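Long-range contacts in sialidase B (PDB 4XJW), which cleaves terminal sialic acid residues from oligosaccharides, glycoproteins and glycolipids, acting as an intramolecular trans-sialidase: residues 117-122 against 134-139; 524-529 against 540-545; 569-574 against 586-591. The protein carries 1 engineered substitution. All coordinates share one frame; numbering follows the deposited sequence.

Contact 1: residues 117-122 against 134-139; sequences KTYTMY and DTFLPI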
loop_
_atom_site.group_PDB
_atom_site.type_symbol
_atom_site.label_atom_id
_atom_site.label_comp_id
_atom_site.label_asym_id
_atom_site.label_seq_id
_atom_site.Cartn_x
_atom_site.Cartn_y
_atom_site.Cartn_z
ATOM N N LYS A 117 -23.505 14.744 15.693
ATOM C CA LYS A 117 -23.668 15.372 14.381
ATOM C C LYS A 117 -22.739 14.760 13.356
ATOM O O LYS A 117 -22.148 15.472 12.537
ATOM C CB LYS A 117 -23.398 16.876 14.445
ATOM C CG LYS A 117 -24.305 17.638 15.390
ATOM C CD LYS A 117 -24.048 19.128 15.244
ATOM C CE LYS A 117 -25.184 19.947 15.803
ATOM N NZ LYS A 117 -25.051 21.379 15.409
ATOM N N THR A 118 -22.624 13.440 13.389
ATOM C CA THR A 118 -21.649 12.752 12.560
ATOM C C THR A 118 -22.290 11.635 11.743
ATOM O O THR A 118 -23.201 10.950 12.220
ATOM C CB THR A 118 -20.516 12.198 13.437
ATOM O OG1 THR A 118 -19.827 13.299 14.052
ATOM C CG2 THR A 118 -19.522 11.388 12.613
ATOM N N TYR A 119 -21.822 11.477 10.509
ATOM C CA TYR A 119 -22.234 10.385 9.650
ATOM C C TYR A 119 -21.009 9.510 9.443
ATOM O O TYR A 119 -19.955 9.998 9.029
ATOM C CB TYR A 119 -22.708 10.910 8.297
ATOM C CG TYR A 119 -23.854 11.904 8.341
ATOM C CD1 TYR A 119 -25.168 11.478 8.508
ATOM C CD2 TYR A 119 -23.618 13.257 8.184
ATOM C CE1 TYR A 119 -26.222 12.384 8.535
ATOM C CE2 TYR A 119 -24.667 14.175 8.188
ATOM C CZ TYR A 119 -25.962 13.730 8.374
ATOM O OH TYR A 119 -27.000 14.639 8.383
ATOM N N THR A 120 -21.140 8.220 9.724
ATOM C CA THR A 120 -20.002 7.315 9.609
ATOM C C THR A 120 -20.375 6.078 8.811
ATOM O O THR A 120 -21.400 5.454 9.084
ATOM C CB THR A 120 -19.545 6.845 11.004
ATOM O OG1 THR A 120 -19.252 7.982 11.826
ATOM C CG2 THR A 120 -18.299 5.957 10.914
ATOM N N MET A 121 -19.530 5.707 7.850
ATOM C CA MET A 121 -19.769 4.529 7.017
ATOM C C MET A 121 -18.698 3.470 7.233
ATOM O O MET A 121 -17.504 3.782 7.187
ATOM C CB MET A 121 -19.762 4.923 5.550
ATOM C CG MET A 121 -19.917 3.738 4.600
ATOM S SD MET A 121 -21.612 3.097 4.576
ATOM C CE MET A 121 -22.376 4.384 3.605
ATOM N N TYR A 122 -19.125 2.231 7.463
ATOM C CA TYR A 122 -18.202 1.096 7.527
ATOM C C TYR A 122 -18.573 0.122 6.427
ATOM O O TYR A 122 -19.744 -0.136 6.196
ATOM C CB TYR A 122 -18.326 0.356 8.859
ATOM C CG TYR A 122 -18.194 1.192 10.113
ATOM C CD1 TYR A 122 -19.292 1.846 10.649
ATOM C CD2 TYR A 122 -16.978 1.286 10.784
ATOM C CE1 TYR A 122 -19.184 2.592 11.818
ATOM C CE2 TYR A 122 -16.855 2.014 11.952
ATOM C CZ TYR A 122 -17.965 2.674 12.457
ATOM O OH TYR A 122 -17.855 3.405 13.614
ATOM N N ASP A 134 -21.781 20.938 10.841
ATOM C CA ASP A 134 -22.300 21.989 11.714
ATOM C C ASP A 134 -23.819 21.922 11.858
ATOM O O ASP A 134 -24.367 22.136 12.940
ATOM C CB ASP A 134 -21.916 23.368 11.173
ATOM C CG ASP A 134 -20.432 23.637 11.252
ATOM O OD1 ASP A 134 -19.809 23.255 12.263
ATOM O OD2 ASP A 134 -19.893 24.237 10.298
ATOM N N THR A 135 -24.498 21.640 10.756
ATOM C CA THR A 135 -25.946 21.514 10.782
ATOM C C THR A 135 -26.326 20.091 10.409
ATOM O O THR A 135 -26.204 19.680 9.254
ATOM C CB THR A 135 -26.617 22.504 9.834
ATOM O OG1 THR A 135 -26.159 23.827 10.135
ATOM C CG2 THR A 135 -28.137 22.447 9.985
ATOM N N PHE A 136 -26.779 19.334 11.397
ATOM C CA PHE A 136 -27.087 17.932 11.180
ATOM C C PHE A 136 -28.451 17.760 10.525
ATOM O O PHE A 136 -29.390 18.492 10.831
ATOM C CB PHE A 136 -27.051 17.187 12.507
ATOM C CG PHE A 136 -27.213 15.697 12.374
ATOM C CD1 PHE A 136 -26.152 14.911 11.933
ATOM C CD2 PHE A 136 -28.420 15.081 12.696
ATOM C CE1 PHE A 136 -26.288 13.543 11.811
ATOM C CE2 PHE A 136 -28.567 13.704 12.578
ATOM C CZ PHE A 136 -27.498 12.930 12.135
ATOM N N LEU A 137 -28.540 16.792 9.616
ATOM C CA LEU A 137 -29.794 16.424 8.981
ATOM C C LEU A 137 -30.103 14.965 9.287
ATOM O O LEU A 137 -29.525 14.060 8.678
ATOM C CB LEU A 137 -29.726 16.638 7.466
ATOM C CG LEU A 137 -30.948 16.218 6.640
ATOM C CD1 LEU A 137 -32.234 16.796 7.233
ATOM C CD2 LEU A 137 -30.794 16.625 5.183
ATOM N N PRO A 138 -31.009 14.731 10.246
ATOM C CA PRO A 138 -31.468 13.371 10.539
ATOM C C PRO A 138 -32.114 12.777 9.295
ATOM O O PRO A 138 -32.877 13.478 8.623
ATOM C CB PRO A 138 -32.520 13.591 11.629
ATOM C CG PRO A 138 -32.168 14.915 12.248
ATOM C CD PRO A 138 -31.643 15.741 11.118
ATOM N N ILE A 139 -31.813 11.525 8.969
ATOM C CA ILE A 139 -32.366 10.937 7.755
ATOM C C ILE A 139 -33.883 10.785 7.870
ATOM O O ILE A 139 -34.593 10.785 6.869
ATOM C CB ILE A 139 -31.702 9.583 7.371
ATOM C CG1 ILE A 139 -31.993 8.514 8.424
ATOM C CG2 ILE A 139 -30.206 9.747 7.171
ATOM C CD1 ILE A 139 -31.486 7.126 8.047
HETATM O O HOH W 1 -27.576 20.573 13.858
#
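The phenol of Tyr119 makes the shortest polar bond here, its OH donating to the carbonyl O of Leu137 at 2.6 Å. This acceptor lies at the edge of the tyrosine ring, in its plane, whereas the hydroxyl stands above the carbonyl plane, with a C=O...donor angle of 110°. Leu137 CB also touches the hydroxyl, at 3.5 Å. One face of the same ring receives Phe136, whose CE1 sits 3.5 Å from Tyr119 CZ. The two rings are almost parallel, at 17°, but slid so far that they barely overlap. Phe136 reaches this place because its CG is anti to the backbone N (chi1 -174°), which carries the ring toward the strand and brings CD1 within 3.5 Å of Lys117 CA. Lys117 runs out extended, its CG passing Phe136 CB, until NZ donates to Asp134 O at 2.7 Å. A water accepts from Phe136 N at 2.9 Å and, weakly, from Lys117 NZ, so the ammonium group holds one loop carbonyl directly and reaches Phe136 N only weakly, through the water, without touching the Asp134 carboxylate. Lys117 and Thr118 face Asp113 in a G1 beta bulge, and Lys117 accordingly takes a left-handed backbone conformation. The contact thus illustrates how a loop is fastened across the start of a strand in the concanavalin-like N-terminal domain. Tyr119 and Phe136 both pack on Ser112 of strand 102-113, beside strand 118-123. Ile78 of strand 74-80, from the other sheet of the sandwich, meets Tyr119 and Leu137.

Contact 2: residues 524-529 against 540-545; sequences KIAYMT and VSYIDG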
loop_
_atom_site.group_PDB
_atom_site.type_symbol
_atom_site.label_atom_id
_atom_site.label_comp_id
_atom_site.label_asym_id
_atom_site.label_seq_id
_atom_site.Cartn_x
_atom_site.Cartn_y
_atom_site.Cartn_z
ATOM N N LYS A 524 3.360 -3.589 -21.786
ATOM C CA LYS A 524 3.595 -5.023 -21.639
ATOM C C LYS A 524 4.665 -5.280 -20.589
ATOM O O LYS A 524 5.621 -4.511 -20.456
ATOM C CB LYS A 524 4.026 -5.637 -22.972
ATOM C CG LYS A 524 2.928 -5.656 -24.026
ATOM C CD LYS A 524 3.402 -6.337 -25.307
ATOM C CE LYS A 524 2.310 -6.328 -26.369
ATOM N NZ LYS A 524 1.002 -5.893 -25.795
ATOM N N ILE A 525 4.498 -6.372 -19.850
ATOM C CA ILE A 525 5.501 -6.822 -18.899
ATOM C C ILE A 525 6.663 -7.417 -19.679
ATOM O O ILE A 525 6.451 -8.148 -20.645
ATOM C CB ILE A 525 4.885 -7.860 -17.957
ATOM C CG1 ILE A 525 3.769 -7.197 -17.138
ATOM C CG2 ILE A 525 5.952 -8.513 -17.054
ATOM C CD1 ILE A 525 2.924 -8.178 -16.332
ATOM N N ALA A 526 7.885 -7.075 -19.288
ATOM C CA ALA A 526 9.070 -7.556 -19.990
ATOM C C ALA A 526 9.751 -8.629 -19.170
ATOM O O ALA A 526 9.430 -8.822 -17.994
ATOM C CB ALA A 526 10.042 -6.415 -20.260
ATOM N N TYR A 527 10.695 -9.326 -19.787
ATOM C CA TYR A 527 11.519 -10.273 -19.050
ATOM C C TYR A 527 12.886 -10.458 -19.669
ATOM O O TYR A 527 13.091 -10.165 -20.851
ATOM C CB TYR A 527 10.800 -11.617 -18.854
ATOM C CG TYR A 527 10.530 -12.401 -20.119
ATOM C CD1 TYR A 527 11.462 -13.305 -20.603
ATOM C CD2 TYR A 527 9.336 -12.244 -20.812
ATOM C CE1 TYR A 527 11.221 -14.028 -21.746
ATOM C CE2 TYR A 527 9.076 -12.964 -21.956
ATOM C CZ TYR A 527 10.033 -13.860 -22.418
ATOM O OH TYR A 527 9.793 -14.586 -23.560
ATOM N N MET A 528 13.826 -10.895 -18.843
ATOM C CA MET A 528 15.155 -11.284 -19.281
ATOM C C MET A 528 15.552 -12.503 -18.469
ATOM O O MET A 528 14.945 -12.792 -17.433
ATOM C CB MET A 528 16.172 -10.158 -19.077
ATOM C CG MET A 528 16.271 -9.620 -17.654
ATOM S SD MET A 528 17.653 -8.480 -17.382
ATOM C CE MET A 528 17.139 -7.079 -18.372
ATOM N N THR A 529 16.583 -13.205 -18.922
ATOM C CA THR A 529 17.001 -14.456 -18.293
ATOM C C THR A 529 18.501 -14.483 -18.062
ATOM O O THR A 529 19.282 -14.037 -18.921
ATOM C CB THR A 529 16.626 -15.658 -19.171
ATOM O OG1 THR A 529 15.228 -15.617 -19.479
ATOM C CG2 THR A 529 16.967 -16.993 -18.487
ATOM N N VAL A 540 16.085 -8.434 -23.806
ATOM C CA VAL A 540 14.744 -8.278 -23.260
ATOM C C VAL A 540 13.685 -8.813 -24.215
ATOM O O VAL A 540 13.747 -8.567 -25.424
ATOM C CB VAL A 540 14.466 -6.802 -22.951
ATOM C CG1 VAL A 540 13.029 -6.571 -22.531
ATOM C CG2 VAL A 540 15.448 -6.283 -21.904
ATOM N N SER A 541 12.736 -9.567 -23.673
ATOM C CA SER A 541 11.549 -10.001 -24.400
ATOM C C SER A 541 10.308 -9.486 -23.683
ATOM O O SER A 541 10.408 -8.927 -22.588
ATOM C CB SER A 541 11.498 -11.522 -24.481
ATOM O OG SER A 541 12.564 -12.012 -25.263
ATOM N N TYR A 542 9.143 -9.681 -24.293
ATOM C CA TYR A 542 7.888 -9.220 -23.724
ATOM C C TYR A 542 6.845 -10.314 -23.686
ATOM O O TYR A 542 6.835 -11.211 -24.520
ATOM C CB TYR A 542 7.350 -8.005 -24.494
ATOM C CG TYR A 542 8.312 -6.849 -24.507
ATOM C CD1 TYR A 542 8.282 -5.885 -23.506
ATOM C CD2 TYR A 542 9.263 -6.726 -25.514
ATOM C CE1 TYR A 542 9.172 -4.831 -23.509
ATOM C CE2 TYR A 542 10.155 -5.677 -25.525
ATOM C CZ TYR A 542 10.101 -4.729 -24.524
ATOM O OH TYR A 542 10.988 -3.681 -24.532
ATOM N N ILE A 543 5.973 -10.241 -22.688
ATOM C CA ILE A 543 4.840 -11.133 -22.593
ATOM C C ILE A 543 3.700 -10.535 -23.409
ATOM O O ILE A 543 3.274 -9.412 -23.151
ATOM C CB ILE A 543 4.426 -11.307 -21.109
ATOM C CG1 ILE A 543 5.582 -11.922 -20.318
ATOM C CG2 ILE A 543 3.137 -12.118 -20.972
ATOM C CD1 ILE A 543 5.341 -11.967 -18.818
ATOM N N ASP A 544 3.258 -11.260 -24.431
ATOM C CA ASP A 544 2.002 -10.942 -25.082
ATOM C C ASP A 544 0.949 -11.680 -24.267
ATOM O O ASP A 544 1.168 -12.825 -23.854
ATOM C CB ASP A 544 1.987 -11.427 -26.541
ATOM C CG ASP A 544 3.142 -10.883 -27.366
ATOM O OD1 ASP A 544 3.549 -9.722 -27.151
ATOM O OD2 ASP A 544 3.647 -11.625 -28.238
ATOM N N GLY A 545 -0.173 -11.026 -24.000
ATOM C CA GLY A 545 -1.262 -11.683 -23.308
ATOM C C GLY A 545 -1.637 -11.072 -21.972
ATOM O O GLY A 545 -2.668 -11.424 -21.394
HETATM O O HOH W 2 2.527 -8.224 -20.844
#
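Tyr527 and Ser541 form the hydrogen-bonded pair of an antiparallel beta hairpin, the outer edge of a four-stranded propeller blade whose third and fourth strands are joined through the BNR 4 repeat. Tyr527 N gives to Ser541 O at 2.8 Å, and Ser541 N returns a straighter bond to Tyr527 O at 2.9 Å. From CB, the tyrosine turns its CG between backbone N and carbonyl carbon (chi1 66°), which lays the ring across to the partner strand. CD2 then meets Ile543 CG1 at 3.8 Å, the two side chains crossing at about a right angle. CE1, CE2 and CZ all meet Ser541 CB, CZ closest at 3.4 Å, as that CB sits over one ring face toward its rim in a CH-pi contact; CE2 nears Tyr542 O as well. OH ends beside the same methylene, at 3.6 Å. Arg515 and Phe517 of strand 513-518 also touch this side chain.

On the other face of the sheet, Ala526 CB rests against Tyr542 CE1 and Val540 CG1. Ile543 N bonds to Ile525 O at 3.0 Å, nearly straight. The other N and O of these two residues are joined by a water, which accepts from Ile525 N at 2.9 Å and donates to Ile543 O at 2.7 Å.

Contact 3: residues 569-574 against 586-591; sequences AVILST and LVVGLV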
loop_
_atom_site.group_PDB
_atom_site.type_symbol
_atom_site.label_atom_id
_atom_site.label_comp_id
_atom_site.label_asym_id
_atom_site.label_seq_id
_atom_site.Cartn_x
_atom_site.Cartn_y
_atom_site.Cartn_z
ATOM N N ALA A 569 5.767 -24.593 -12.842
ATOM C CA ALA A 569 4.861 -23.457 -12.952
ATOM C C ALA A 569 5.402 -22.176 -12.327
ATOM O O ALA A 569 6.042 -22.207 -11.271
ATOM C CB ALA A 569 3.518 -23.814 -12.355
ATOM N N VAL A 570 5.111 -21.060 -12.994
ATOM C CA VAL A 570 5.406 -19.726 -12.496
ATOM C C VAL A 570 4.075 -19.010 -12.302
ATOM O O VAL A 570 3.142 -19.214 -13.081
ATOM C CB VAL A 570 6.290 -18.976 -13.500
ATOM C CG1 VAL A 570 6.359 -17.484 -13.205
ATOM C CG2 VAL A 570 7.670 -19.590 -13.504
ATOM N N ILE A 571 3.959 -18.206 -11.247
ATOM C CA ILE A 571 2.741 -17.433 -11.038
ATOM C C ILE A 571 3.071 -15.943 -10.968
ATOM O O ILE A 571 3.963 -15.530 -10.224
ATOM C CB ILE A 571 1.969 -17.879 -9.788
ATOM C CG1 ILE A 571 1.714 -19.388 -9.851
ATOM C CG2 ILE A 571 0.656 -17.110 -9.669
ATOM C CD1 ILE A 571 1.131 -19.970 -8.579
ATOM N N LEU A 572 2.374 -15.151 -11.781
ATOM C CA LEU A 572 2.531 -13.705 -11.789
ATOM C C LEU A 572 1.303 -13.042 -11.160
ATOM O O LEU A 572 0.182 -13.523 -11.321
ATOM C CB LEU A 572 2.676 -13.207 -13.229
ATOM C CG LEU A 572 3.818 -13.683 -14.116
ATOM C CD1 LEU A 572 3.777 -12.900 -15.436
ATOM C CD2 LEU A 572 5.174 -13.508 -13.454
ATOM N N SER A 573 1.518 -11.929 -10.465
ATOM C CA SER A 573 0.426 -11.106 -9.934
ATOM C C SER A 573 0.575 -9.686 -10.476
ATOM O O SER A 573 1.647 -9.094 -10.361
ATOM C CB SER A 573 0.488 -11.086 -8.408
ATOM O OG SER A 573 -0.281 -10.037 -7.869
ATOM N N THR A 574 -0.506 -9.143 -11.039
ATOM C CA THR A 574 -0.463 -7.843 -11.706
ATOM C C THR A 574 -1.875 -7.415 -12.033
ATOM O O THR A 574 -2.744 -8.263 -12.222
ATOM C CB THR A 574 0.347 -7.941 -13.031
ATOM O OG1 THR A 574 0.272 -6.698 -13.751
ATOM C CG2 THR A 574 -0.184 -9.060 -13.909
ATOM N N LEU A 586 -4.037 -13.285 -10.998
ATOM C CA LEU A 586 -2.901 -14.183 -10.914
ATOM C C LEU A 586 -2.854 -14.907 -12.243
ATOM O O LEU A 586 -3.883 -15.395 -12.725
ATOM C CB LEU A 586 -3.060 -15.206 -9.800
ATOM C CG LEU A 586 -3.210 -14.688 -8.383
ATOM C CD1 LEU A 586 -3.082 -15.863 -7.432
ATOM C CD2 LEU A 586 -2.168 -13.640 -8.060
ATOM N N VAL A 587 -1.672 -14.976 -12.839
ATOM C CA VAL A 587 -1.526 -15.646 -14.128
ATOM C C VAL A 587 -0.575 -16.820 -13.937
ATOM O O VAL A 587 0.566 -16.634 -13.516
ATOM C CB VAL A 587 -1.017 -14.680 -15.215
ATOM C CG1 VAL A 587 -1.016 -15.367 -16.573
ATOM C CG2 VAL A 587 -1.887 -13.404 -15.268
ATOM N N VAL A 588 -1.054 -18.033 -14.225
ATOM C CA VAL A 588 -0.241 -19.232 -14.063
ATOM C C VAL A 588 0.387 -19.634 -15.394
ATOM O O VAL A 588 -0.325 -19.835 -16.379
ATOM C CB VAL A 588 -1.080 -20.408 -13.531
ATOM C CG1 VAL A 588 -0.211 -21.643 -13.354
ATOM C CG2 VAL A 588 -1.765 -20.046 -12.212
ATOM N N GLY A 589 1.714 -19.724 -15.425
ATOM C CA GLY A 589 2.421 -20.141 -16.626
ATOM C C GLY A 589 3.148 -21.457 -16.427
ATOM O O GLY A 589 3.747 -21.690 -15.373
ATOM N N LEU A 590 3.099 -22.322 -17.439
ATOM C CA LEU A 590 3.793 -23.608 -17.378
ATOM C C LEU A 590 5.057 -23.555 -18.228
ATOM O O LEU A 590 5.035 -23.036 -19.354
ATOM C CB LEU A 590 2.883 -24.729 -17.871
ATOM C CG LEU A 590 1.494 -24.793 -17.244
ATOM C CD1 LEU A 590 0.739 -26.021 -17.713
ATOM C CD2 LEU A 590 1.585 -24.764 -15.728
ATOM N N VAL A 591 6.155 -24.079 -17.691
ATOM C CA VAL A 591 7.448 -24.005 -18.358
ATOM C C VAL A 591 7.634 -25.136 -19.365
ATOM O O VAL A 591 7.422 -26.309 -19.049
ATOM C CB VAL A 591 8.617 -24.027 -17.341
ATOM C CG1 VAL A 591 9.955 -23.957 -18.058
ATOM C CG2 VAL A 591 8.481 -22.879 -16.350
#
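Strands 569-574 and 586-591 run antiparallel, their axes 4.6 Å apart at closest with directions 158° apart, and Val570 with Gly589 and Leu572 with Val587 form two hydrogen-bonded pairs. Each pair exchanges both of its N-H...O bonds; that from Gly589 N to Val570 O is 2.8 Å long and close to straight, at 176°. The non-hydrogen-bonded pairs between and beyond them add CA-H...O contacts, as where Leu586 CA lies 3.2 Å from Leu572 O.

Side chains then divide between the faces of the sheet. On the face of Ile571 and Val588, Leu586 has its CG anti to the carbonyl carbon (chi1 -60°), which, with chi2 extended, brings CD2 to 3.7 Å from Ser573 CB. Its CB meanwhile approaches Ile571 CG2, and the branch CG1 of that isoleucine lies 4.3 Å from Val588 CG2. Farther along, Leu590 CD2 reaches across to Ala569 CB at 4.0 Å. On the face of Leu572 and Val587 the side chains approach less closely, Leu572 CB and Val587 CB being 4.4 Å apart, and Gly589 has no side chain to set beside Val570. Ser573 OG is hydrogen-bonded to Ser616 OG and Tyr613 OH, and its side chain lies about 8 Å from that of Tyr615, probably the nucleophile.

This hairpin is the middle of a four-stranded propeller blade. Strand 556-559 pairs with its first strand and strand 597-605 with its second, while Trp600 of the latter packs on Leu572 and Val587. Over the opposite face lies helix 654-657, whose Ile654 meets Ile571 and whose Leu657 meets Leu586 and Val588.

Together the contacts show how chemistry follows place in an all-beta protein. Contact 3 is wholly buried core, joined by backbone bonds and aliphatic packing. Contact 2, likewise a hairpin within a propeller blade, is partly buried at a blade edge and mixes regular pairing with a ring face and a bridging water. The two belong to neighbouring blades that touch: Ile543 CD1 meets Leu572 CD1 at 3.8 Å, and Ile525 CD1 lies near Thr574 OG1. Contact 1, in the separate N-terminal domain, is partly buried, with Lys117 and Asp134 exposed but Tyr119 and Leu137 buried; it joins strand to loop, so its bonds run from side-chain donors to loop carbonyls rather than between paired backbones.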